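Protein insensitive (Drosophila melanogaster, PDB 4IX7) represses neural development genes by binding the palindrome 5'-CCAATTGG-3' through its BEN domain, and acts as a corepressor for Suppressor of Hairless in Notch signalling. Local coordinates at residues V26-T31 against R92-T97. Residues are numbered along the deposited sequence; the frame is centred on the assembly and turned at random.
Sequences VCSLAT and RNAITT. With nucleotides of chain B; nucleotides of chain A.
In the DNA-binding face of the BEN domain, the start of helix 27-38 packs on helix 88-112 through Ser28, Thr31, Ala94 and Ile95. The short helical segments 27-31 and 92-97 cross at -58°, their axes 9.0 Å apart. The small side chain of Ala94 probably helps the helices come this close. Its CB points at the other helix and meets Ser28 OG and Thr31 CG2, each at 3.8 Å. Thr31 CG2 also touches Ile95 CG1 at 3.6 Å, and the two side chains cross at about a right angle. The Thr31 chi1 of -59° sets OG1 beside the backbone N and CG2 anti to it. The methyl then faces Ala94 and Ile95, while the hydroxyl donates to Cys27 O one turn back. This bond is 2.9 Å from Thr31 OG1 to Cys27 O and comes from above the carbonyl plane; Thr31 N gives the same oxygen a second bond. A serine at Thr31 could keep the hydroxyl but would probably open a gap beside Ala94 and Ile95 where the methyl had been. No direct hydrogen bond joins the segments, but a water donates to both Ser28 OG and Ala94 O. Ser28 OG in turn donates to OP2 of DC4 of chain B, at 2.7 Å. Thr97 CG2 lies 3.6 Å from C5 of that cytosine. Thr96 OG1 donates to OP2 of DA7 of chain A at 2.7 Å, on the other DNA strand. Away from the DNA, Val80 of helix 70-84 packs against Cys27 and Thr31, and Leu35, farther along helix 27-38, packs against Ile95.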
ATOM      1  N   VAL C  26      10.348  10.119   9.125  1.00 28.08           N
ATOM      2  CA  VAL C  26      10.104   9.355   7.897  1.00 21.52           C
ATOM      3  C   VAL C  26       9.919   7.877   8.230  1.00 16.83           C
ATOM      4  O   VAL C  26      10.900   7.148   8.417  1.00 20.60           O
ATOM      5  CB  VAL C  26      11.232   9.517   6.864  1.00 20.99           C
ATOM      6  CG1 VAL C  26      10.873   8.776   5.564  1.00 21.33           C
ATOM      7  CG2 VAL C  26      11.499  10.996   6.588  1.00 24.41           C
ATOM      8  N   CYS C  27       8.656   7.464   8.301  1.00 20.27           N
ATOM      9  CA  CYS C  27       8.262   6.132   8.774  1.00 19.87           C
ATOM     10  C   CYS C  27       9.027   5.018   8.098  1.00 20.34           C
ATOM     11  O   CYS C  27       9.571   4.130   8.759  1.00 17.54           O
ATOM     12  CB  CYS C  27       6.754   5.927   8.567  1.00 25.05           C
ATOM     13  SG  CYS C  27       6.142   4.232   8.874  1.00 27.12           S
ATOM     14  N   SER C  28       9.079   5.070   6.772  1.00 16.75           N
ATOM     15  CA  SER C  28       9.675   3.988   6.013  1.00 14.00           C
ATOM     16  C   SER C  28      11.169   3.832   6.280  1.00 15.06           C
ATOM     17  O   SER C  28      11.672   2.715   6.412  1.00 15.36           O
ATOM     18  CB  SER C  28       9.406   4.172   4.524  1.00 18.82           C
ATOM     19  OG  SER C  28       9.791   3.005   3.828  1.00 20.95           O
ATOM     20  N   LEU C  29      11.875   4.950   6.378  1.00 15.44           N
ATOM     21  CA  LEU C  29      13.309   4.887   6.605  1.00 14.24           C
ATOM     22  C   LEU C  29      13.599   4.403   8.026  1.00 14.60           C
ATOM     23  O   LEU C  29      14.545   3.652   8.240  1.00 15.96           O
ATOM     24  CB  LEU C  29      13.950   6.245   6.345  1.00 14.05           C
ATOM     25  CG  LEU C  29      13.881   6.720   4.892  1.00 16.86           C
ATOM     26  CD1 LEU C  29      14.519   8.102   4.781  1.00 16.93           C
ATOM     27  CD2 LEU C  29      14.576   5.730   3.973  1.00 17.08           C
ATOM     28  N   ALA C  30      12.778   4.820   8.984  1.00 14.18           N
ATOM     29  CA  ALA C  30      12.952   4.367  10.363  1.00 14.55           C
ATOM     30  C   ALA C  30      12.784   2.849  10.440  1.00 15.29           C
ATOM     31  O   ALA C  30      13.572   2.148  11.085  1.00 16.21           O
ATOM     32  CB  ALA C  30      11.960   5.066  11.284  1.00 17.67           C
ATOM     33  N   THR C  31      11.762   2.358   9.747  1.00 13.27           N
ATOM     34  CA  THR C  31      11.455   0.934   9.707  1.00 15.00           C
ATOM     35  C   THR C  31      12.606   0.156   9.070  1.00 14.87           C
ATOM     36  O   THR C  31      13.053  -0.864   9.599  1.00 13.60           O
ATOM     37  CB  THR C  31      10.142   0.703   8.948  1.00 14.23           C
ATOM     38  OG1 THR C  31       9.102   1.419   9.620  1.00 14.18           O
ATOM     39  CG2 THR C  31       9.767  -0.774   8.928  1.00 15.72           C
ATOM     40  N   ARG C  92       3.834  -1.928   8.425  1.00 15.11           N
ATOM     41  CA  ARG C  92       3.876  -3.245   7.804  0.52 13.52           C
ATOM     42  C   ARG C  92       4.206  -3.144   6.316  1.00 14.18           C
ATOM     43  O   ARG C  92       4.959  -3.962   5.781  1.00 15.01           O
ATOM     44  CB  ARG C  92       2.558  -3.995   8.040  0.52 16.36           C
ATOM     45  CG  ARG C  92       2.421  -4.498   9.464  0.52 16.92           C
ATOM     46  CD  ARG C  92       1.061  -5.128   9.736  0.52 21.52           C
ATOM     47  NE  ARG C  92       1.094  -5.882  10.983  0.52 19.65           N
ATOM     48  CZ  ARG C  92       1.253  -7.199  11.048  0.52 27.45           C
ATOM     49  NH1 ARG C  92       1.365  -7.910   9.932  0.52 23.70           N
ATOM     50  NH2 ARG C  92       1.287  -7.805  12.226  0.52 30.52           N
ATOM     51  N   ASN C  93       3.651  -2.131   5.648  1.00 17.05           N
ATOM     52  CA  ASN C  93       3.947  -1.943   4.233  0.60 17.08           C
ATOM     53  C   ASN C  93       5.423  -1.659   4.005  1.00 15.12           C
ATOM     54  O   ASN C  93       6.023  -2.158   3.050  1.00 14.67           O
ATOM     55  CB  ASN C  93       3.098  -0.843   3.603  0.60 17.97           C
ATOM     56  CG  ASN C  93       3.417  -0.652   2.144  0.60 18.68           C
ATOM     57  OD1 ASN C  93       3.960   0.381   1.745  0.60 26.48           O
ATOM     58  ND2 ASN C  93       3.119  -1.670   1.333  0.60 21.94           N
ATOM     59  N   ALA C  94       6.024  -0.882   4.900  1.00 13.26           N
ATOM     60  CA  ALA C  94       7.454  -0.637   4.796  1.00 14.41           C
ATOM     61  C   ALA C  94       8.267  -1.918   4.961  1.00 14.30           C
ATOM     62  O   ALA C  94       9.269  -2.107   4.268  1.00 15.85           O
ATOM     63  CB  ALA C  94       7.889   0.419   5.804  1.00 14.60           C
ATOM     64  N   ILE C  95       7.845  -2.801   5.868  1.00 12.00           N
ATOM     65  CA  ILE C  95       8.536  -4.076   6.047  1.00 13.12           C
ATOM     66  C   ILE C  95       8.411  -4.948   4.794  1.00 12.14           C
ATOM     67  O   ILE C  95       9.401  -5.523   4.322  1.00 13.96           O
ATOM     68  CB  ILE C  95       8.004  -4.850   7.269  1.00 12.25           C
ATOM     69  CG1 ILE C  95       8.130  -3.993   8.531  1.00 12.79           C
ATOM     70  CG2 ILE C  95       8.796  -6.140   7.437  1.00 13.26           C
ATOM     71  CD1 ILE C  95       7.435  -4.589   9.757  1.00 15.48           C
ATOM     72  N   THR C  96       7.204  -5.025   4.234  1.00 13.61           N
ATOM     73  CA  THR C  96       6.997  -5.789   3.000  1.00 13.00           C
ATOM     74  C   THR C  96       7.942  -5.319   1.901  1.00 13.52           C
ATOM     75  O   THR C  96       8.570  -6.123   1.206  1.00 13.65           O
ATOM     76  CB  THR C  96       5.525  -5.660   2.507  1.00 12.48           C
ATOM     77  OG1 THR C  96       4.633  -6.261   3.465  1.00 14.36           O
ATOM     78  CG2 THR C  96       5.349  -6.311   1.147  1.00 15.61           C
ATOM     79  N   THR C  97       8.053  -4.007   1.754  1.00 13.63           N
ATOM     80  CA  THR C  97       8.881  -3.441   0.708  1.00 12.56           C
ATOM     81  C   THR C  97      10.352  -3.744   0.958  1.00 13.57           C
ATOM     82  O   THR C  97      11.070  -4.142   0.050  1.00 13.17           O
ATOM     83  CB  THR C  97       8.681  -1.922   0.603  1.00 13.71           C
ATOM     84  OG1 THR C  97       7.279  -1.629   0.455  1.00 14.95           O
ATOM     85  CG2 THR C  97       9.443  -1.384  -0.610  1.00 13.45           C
TER
ATOM     86  P    DC B   4      11.709   5.160   1.365  1.00 17.92           P
ATOM     87  OP1  DC B   4      11.392   6.430   2.062  1.00 20.27           O
ATOM     88  OP2  DC B   4      11.609   3.865   2.076  1.00 19.68           O
ATOM     89  O5'  DC B   4      10.790   5.013   0.078  1.00 16.74           O
ATOM     90  C5'  DC B   4      10.773   6.086  -0.853  1.00 16.97           C
ATOM     91  C4'  DC B   4      10.015   5.641  -2.082  1.00 17.87           C
ATOM     92  O4'  DC B   4      10.708   4.538  -2.701  1.00 17.12           O
ATOM     93  C3'  DC B   4       8.622   5.087  -1.796  1.00 18.19           C
ATOM     94  O3'  DC B   4       7.726   6.117  -2.176  1.00 17.93           O
ATOM     95  C2'  DC B   4       8.496   3.838  -2.673  1.00 18.45           C
ATOM     96  C1'  DC B   4       9.761   3.872  -3.509  1.00 17.10           C
ATOM     97  N1   DC B   4      10.348   2.538  -3.803  1.00 15.06           N
ATOM     98  C2   DC B   4      10.405   2.087  -5.125  1.00 14.03           C
ATOM     99  O2   DC B   4       9.959   2.818  -6.013  1.00 15.61           O
ATOM    100  N3   DC B   4      10.937   0.873  -5.386  1.00 12.62           N
ATOM    101  C4   DC B   4      11.404   0.112  -4.384  1.00 13.62           C
ATOM    102  N4   DC B   4      11.928  -1.089  -4.686  1.00 14.96           N
ATOM    103  C5   DC B   4      11.336   0.549  -3.024  1.00 15.56           C
ATOM    104  C6   DC B   4      10.807   1.755  -2.781  1.00 14.29           C
TER
ATOM    105  P    DA A   7       3.281 -10.110   2.893  1.00 14.16           P
ATOM    106  OP1  DA A   7       3.623 -11.130   3.913  1.00 15.04           O
ATOM    107  OP2  DA A   7       3.969  -8.798   2.865  1.00 15.55           O
ATOM    108  O5'  DA A   7       3.483 -10.730   1.457  1.00 13.24           O
ATOM    109  C5'  DA A   7       3.010 -12.050   1.230  1.00 13.31           C
ATOM    110  C4'  DA A   7       3.418 -12.478  -0.163  1.00 15.50           C
ATOM    111  O4'  DA A   7       2.555 -11.803  -1.122  1.00 15.80           O
ATOM    112  C3'  DA A   7       4.853 -12.166  -0.577  1.00 18.01           C
ATOM    113  O3'  DA A   7       5.299 -13.204  -1.457  1.00 19.05           O
ATOM    114  C2'  DA A   7       4.735 -10.834  -1.327  1.00 14.55           C
ATOM    115  C1'  DA A   7       3.337 -10.950  -1.940  1.00 14.37           C
ATOM    116  N9   DA A   7       2.615  -9.678  -2.059  1.00 16.94           N
ATOM    117  C8   DA A   7       2.579  -8.648  -1.149  1.00 17.55           C
ATOM    118  N7   DA A   7       1.850  -7.625  -1.543  1.00 14.81           N
ATOM    119  C5   DA A   7       1.364  -8.014  -2.790  1.00 12.88           C
ATOM    120  C6   DA A   7       0.539  -7.374  -3.737  1.00 14.55           C
ATOM    121  N6   DA A   7       0.010  -6.147  -3.563  1.00 14.82           N
ATOM    122  N1   DA A   7       0.263  -8.049  -4.873  1.00 16.96           N
ATOM    123  C2   DA A   7       0.783  -9.272  -5.062  1.00 20.16           C
ATOM    124  N3   DA A   7       1.574  -9.976  -4.244  1.00 17.87           N
ATOM    125  C4   DA A   7       1.842  -9.274  -3.124  1.00 15.77           C
TER
HETATM  126  O   HOH W   1      10.364   0.334   3.215  1.00 22.84           O